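Local coordinates for tailspike protein (Acinetobacter phage vB_ApiP_P1, PDB 6E1R), which probably binds and cleaves the capsular polysaccharide of Acinetobacter baumannii as the trimeric, beta-helical tailspike of the phage, at residues 464-476 / 540-552. Residues are numbered along the deposited sequence; the frame is centred on the assembly and turned at random.
Sequences YGGRLLVNAIFGT and RFAMEVFTTGNVQ
F474 turns the edge of its ring onto one face of F541, an edge-to-face pair with centroids 5.2 Å apart and planes at 62°; F474 CD1 sits off-centre over that face, near its rim. At its own edge the F541 ring meets I473 O, and the F546 ring likewise takes L469 O, 3.4 Å from F546 CD1, in its plane, where the ring's C-H groups offer slight positive charge. The flat guanidinium of R467 has T548 CG2 over one face; with CG anti to the backbone N (chi1 -167°), R467 runs alongside T548, and its NE makes a salt bridge to E488 of the second subunit. These residues belong to neighbouring antiparallel strands, 465-474 and 539-548, inside the five-stranded sheet of the C-terminal domain, beyond the parallel beta-helix of the trimeric tailspike. Paired backbone bonds such as R467 N to T548 O, 2.8 Å, and T548 N to R467 O tie the strands. On one face V470 CG1 lies 3.8 Å from CG of selenomethionine M543; V470 touches W521, and M543 both W521 and F519, on strand 519-523 of a four-stranded sheet packed against this one. On the other face, N471 OD1 accepts from N550 ND2 of the third subunit, while A485 O holds N471 ND2. Opposite the corner at G549, a CB on G466 would hit T548 O and V551 CG1; G549's backbone angles would jam one against T548 O.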
loop_
_atom_site.group_PDB
_atom_site.type_symbol
_atom_site.label_atom_id
_atom_site.label_comp_id
_atom_site.label_asym_id
_atom_site.label_seq_id
_atom_site.Cartn_x
_atom_site.Cartn_y
_atom_site.Cartn_z
ATOM N N TYR A 464 3.686 12.293 47.646
ATOM C CA TYR A 464 3.415 10.958 47.142
ATOM C C TYR A 464 2.728 10.116 48.215
ATOM O O TYR A 464 2.651 10.489 49.387
ATOM C CB TYR A 464 4.698 10.282 46.655
ATOM C CG TYR A 464 5.849 10.288 47.636
ATOM C CD1 TYR A 464 5.965 9.303 48.609
ATOM C CD2 TYR A 464 6.835 11.263 47.571
ATOM C CE1 TYR A 464 7.023 9.299 49.500
ATOM C CE2 TYR A 464 7.897 11.268 48.457
ATOM C CZ TYR A 464 7.986 10.284 49.419
ATOM O OH TYR A 464 9.041 10.286 50.301
ATOM N N GLY A 465 2.211 8.968 47.790
ATOM C CA GLY A 465 1.504 8.073 48.683
ATOM C C GLY A 465 1.098 6.791 47.991
ATOM O O GLY A 465 0.312 6.816 47.039
ATOM N N GLY A 466 1.618 5.666 48.456
ATOM C CA GLY A 466 1.300 4.405 47.826
ATOM C C GLY A 466 1.863 3.227 48.584
ATOM O O GLY A 466 2.221 3.332 49.759
ATOM N N ARG A 467 1.935 2.098 47.885
ATOM C CA ARG A 467 2.373 0.832 48.450
ATOM C C ARG A 467 3.659 0.376 47.773
ATOM O O ARG A 467 3.873 0.620 46.582
ATOM C CB ARG A 467 1.271 -0.219 48.267
ATOM C CG ARG A 467 1.415 -1.499 49.060
ATOM C CD ARG A 467 0.465 -2.537 48.483
ATOM N NE ARG A 467 -0.843 -1.953 48.188
ATOM C CZ ARG A 467 -1.650 -2.369 47.217
ATOM N NH1 ARG A 467 -1.289 -3.375 46.433
ATOM N NH2 ARG A 467 -2.821 -1.776 47.024
ATOM N N LEU A 468 4.520 -0.293 48.543
ATOM C CA LEU A 468 5.792 -0.799 48.041
ATOM C C LEU A 468 5.934 -2.270 48.398
ATOM O O LEU A 468 5.786 -2.647 49.566
ATOM C CB LEU A 468 6.979 -0.012 48.608
ATOM C CG LEU A 468 6.974 1.511 48.485
ATOM C CD1 LEU A 468 8.243 2.085 49.093
ATOM C CD2 LEU A 468 6.837 1.934 47.032
ATOM N N LEU A 469 6.227 -3.096 47.397
ATOM C CA LEU A 469 6.558 -4.503 47.591
ATOM C C LEU A 469 8.038 -4.681 47.278
ATOM O O LEU A 469 8.456 -4.520 46.128
ATOM C CB LEU A 469 5.697 -5.400 46.706
ATOM C CG LEU A 469 5.956 -6.904 46.807
ATOM C CD1 LEU A 469 5.699 -7.410 48.218
ATOM C CD2 LEU A 469 5.109 -7.663 45.796
ATOM N N VAL A 470 8.828 -5.017 48.294
ATOM C CA VAL A 470 10.273 -5.155 48.156
ATOM C C VAL A 470 10.647 -6.615 48.359
ATOM O O VAL A 470 10.286 -7.220 49.376
ATOM C CB VAL A 470 11.032 -4.260 49.149
ATOM C CG1 VAL A 470 12.523 -4.371 48.901
ATOM C CG2 VAL A 470 10.572 -2.818 49.024
ATOM N N ASN A 471 11.373 -7.175 47.396
ATOM C CA ASN A 471 11.930 -8.517 47.497
ATOM C C ASN A 471 13.446 -8.378 47.536
ATOM O O ASN A 471 14.077 -8.110 46.507
ATOM C CB ASN A 471 11.481 -9.395 46.329
ATOM C CG ASN A 471 11.971 -10.828 46.451
ATOM O OD1 ASN A 471 11.979 -11.577 45.474
ATOM N ND2 ASN A 471 12.369 -11.219 47.655
ATOM N N ALA A 472 14.025 -8.555 48.719
ATOM C CA ALA A 472 15.465 -8.470 48.903
ATOM C C ALA A 472 16.059 -9.870 48.900
ATOM O O ALA A 472 15.507 -10.791 49.509
ATOM C CB ALA A 472 15.812 -7.753 50.209
ATOM N N ILE A 473 17.183 -10.026 48.204
ATOM C CA ILE A 473 17.861 -11.308 48.086
ATOM C C ILE A 473 19.345 -11.116 48.360
ATOM O O ILE A 473 19.876 -10.004 48.307
ATOM C CB ILE A 473 17.656 -11.953 46.700
ATOM C CG1 ILE A 473 18.237 -11.048 45.610
ATOM C CG2 ILE A 473 16.184 -12.237 46.448
ATOM C CD1 ILE A 473 18.378 -11.722 44.268
ATOM N N PHE A 474 20.012 -12.226 48.657
ATOM C CA PHE A 474 21.457 -12.244 48.827
ATOM C C PHE A 474 22.122 -12.412 47.468
ATOM O O PHE A 474 21.776 -13.323 46.709
ATOM C CB PHE A 474 21.875 -13.374 49.769
ATOM C CG PHE A 474 23.343 -13.399 50.073
ATOM C CD1 PHE A 474 23.966 -12.302 50.645
ATOM C CD2 PHE A 474 24.101 -14.522 49.794
ATOM C CE1 PHE A 474 25.318 -12.325 50.930
ATOM C CE2 PHE A 474 25.453 -14.552 50.075
ATOM C CZ PHE A 474 26.062 -13.452 50.645
ATOM N N GLY A 475 23.075 -11.535 47.166
ATOM C CA GLY A 475 23.725 -11.561 45.871
ATOM C C GLY A 475 23.139 -10.557 44.901
ATOM O O GLY A 475 22.722 -9.466 45.304
ATOM N N THR A 476 23.097 -10.915 43.621
ATOM C CA THR A 476 22.614 -10.017 42.578
ATOM C C THR A 476 21.349 -10.528 41.907
ATOM O O THR A 476 20.370 -9.781 41.793
ATOM C CB THR A 476 23.711 -9.795 41.525
ATOM O OG1 THR A 476 24.900 -9.316 42.165
ATOM C CG2 THR A 476 23.258 -8.778 40.492
ATOM N N ARG A 540 26.635 -8.311 50.166
ATOM C CA ARG A 540 26.035 -7.717 48.979
ATOM C C ARG A 540 24.644 -8.290 48.750
ATOM O O ARG A 540 24.470 -9.512 48.695
ATOM C CB ARG A 540 26.915 -7.946 47.749
ATOM C CG ARG A 540 26.267 -7.520 46.444
ATOM C CD ARG A 540 27.309 -7.304 45.366
ATOM N NE ARG A 540 28.167 -6.172 45.699
ATOM C CZ ARG A 540 29.125 -5.695 44.911
ATOM N NH1 ARG A 540 29.354 -6.252 43.730
ATOM N NH2 ARG A 540 29.852 -4.659 45.305
ATOM N N PHE A 541 23.661 -7.404 48.612
ATOM C CA PHE A 541 22.271 -7.782 48.412
ATOM C C PHE A 541 21.704 -7.014 47.224
ATOM O O PHE A 541 22.322 -6.083 46.701
ATOM C CB PHE A 541 21.436 -7.520 49.674
ATOM C CG PHE A 541 21.868 -8.329 50.866
ATOM C CD1 PHE A 541 22.914 -7.901 51.670
ATOM C CD2 PHE A 541 21.225 -9.514 51.185
ATOM C CE1 PHE A 541 23.313 -8.645 52.765
ATOM C CE2 PHE A 541 21.620 -10.261 52.279
ATOM C CZ PHE A 541 22.665 -9.826 53.070
ATOM N N ALA A 542 20.511 -7.421 46.794
ATOM C CA ALA A 542 19.834 -6.784 45.673
ATOM C C ALA A 542 18.340 -6.738 45.948
ATOM O O ALA A 542 17.744 -7.753 46.321
ATOM C CB ALA A 542 20.110 -7.529 44.362
HETATM N N MSE A 543 17.742 -5.567 45.760
HETATM C CA MSE A 543 16.313 -5.390 45.990
HETATM C C MSE A 543 15.533 -5.264 44.687
HETATM O O MSE A 543 16.063 -4.814 43.668
HETATM C CB MSE A 543 16.052 -4.154 46.858
HETATM C CG MSE A 543 16.278 -4.353 48.349
HETATM SE SE MSE A 543 18.145 -4.631 48.831
HETATM C CE MSE A 543 18.032 -4.185 50.722
ATOM N N GLU A 544 14.266 -5.666 44.731
ATOM C CA GLU A 544 13.330 -5.472 43.631
ATOM C C GLU A 544 12.058 -4.870 44.203
ATOM O O GLU A 544 11.405 -5.488 45.049
ATOM C CB GLU A 544 13.030 -6.789 42.909
ATOM C CG GLU A 544 14.199 -7.327 42.105
ATOM C CD GLU A 544 13.917 -8.679 41.480
ATOM O OE1 GLU A 544 13.631 -9.637 42.228
ATOM O OE2 GLU A 544 13.981 -8.783 40.236
ATOM N N VAL A 545 11.712 -3.669 43.748
ATOM C CA VAL A 545 10.598 -2.910 44.301
ATOM C C VAL A 545 9.459 -2.895 43.291
ATOM O O VAL A 545 9.679 -2.678 42.093
ATOM C CB VAL A 545 11.025 -1.477 44.675
ATOM C CG1 VAL A 545 9.880 -0.731 45.344
ATOM C CG2 VAL A 545 12.247 -1.509 45.581
ATOM N N PHE A 546 8.242 -3.119 43.780
ATOM C CA PHE A 546 7.024 -3.076 42.975
ATOM C C PHE A 546 6.083 -2.078 43.635
ATOM O O PHE A 546 5.608 -2.314 44.751
ATOM C CB PHE A 546 6.369 -4.456 42.874
ATOM C CG PHE A 546 7.283 -5.537 42.362
ATOM C CD1 PHE A 546 8.175 -6.172 43.212
ATOM C CD2 PHE A 546 7.239 -5.927 41.033
ATOM C CE1 PHE A 546 9.012 -7.169 42.745
ATOM C CE2 PHE A 546 8.074 -6.925 40.559
ATOM C CZ PHE A 546 8.962 -7.546 41.416
ATOM N N THR A 547 5.807 -0.972 42.952
ATOM C CA THR A 547 5.043 0.118 43.537
ATOM C C THR A 547 3.600 0.096 43.049
ATOM O O THR A 547 3.293 -0.424 41.973
ATOM C CB THR A 547 5.674 1.475 43.210
ATOM O OG1 THR A 547 5.353 1.844 41.863
ATOM C CG2 THR A 547 7.186 1.409 43.365
ATOM N N THR A 548 2.715 0.664 43.864
ATOM C CA THR A 548 1.300 0.781 43.551
ATOM C C THR A 548 0.795 2.100 44.111
ATOM O O THR A 548 1.161 2.488 45.224
ATOM C CB THR A 548 0.490 -0.386 44.140
ATOM O OG1 THR A 548 1.045 -1.632 43.699
ATOM C CG2 THR A 548 -0.966 -0.308 43.704
ATOM N N GLY A 549 -0.040 2.789 43.339
ATOM C CA GLY A 549 -0.605 4.042 43.797
ATOM C C GLY A 549 0.170 5.256 43.329
ATOM O O GLY A 549 0.805 5.225 42.271
ATOM N N ASN A 550 0.126 6.332 44.110
ATOM C CA ASN A 550 0.775 7.593 43.744
ATOM C C ASN A 550 2.229 7.645 44.203
ATOM O O ASN A 550 2.645 8.583 44.881
ATOM C CB ASN A 550 -0.018 8.760 44.317
ATOM C CG ASN A 550 -1.398 8.879 43.706
ATOM O OD1 ASN A 550 -2.401 8.905 44.417
ATOM N ND2 ASN A 550 -1.457 8.954 42.381
ATOM N N VAL A 551 3.024 6.644 43.825
ATOM C CA VAL A 551 4.439 6.619 44.176
ATOM C C VAL A 551 5.190 5.809 43.128
ATOM O O VAL A 551 4.666 4.842 42.567
ATOM C CB VAL A 551 4.666 6.054 45.601
ATOM C CG1 VAL A 551 4.344 4.566 45.657
ATOM C CG2 VAL A 551 6.091 6.328 46.070
ATOM N N GLN A 552 6.425 6.225 42.858
ATOM C CA GLN A 552 7.309 5.536 41.930
ATOM C C GLN A 552 8.701 5.451 42.536
ATOM O O GLN A 552 9.138 6.366 43.241
ATOM C CB GLN A 552 7.367 6.254 40.575
ATOM C CG GLN A 552 7.892 7.680 40.652
ATOM C CD GLN A 552 8.088 8.313 39.289
ATOM O OE1 GLN A 552 7.952 7.653 38.257
ATOM N NE2 GLN A 552 8.409 9.601 39.278
#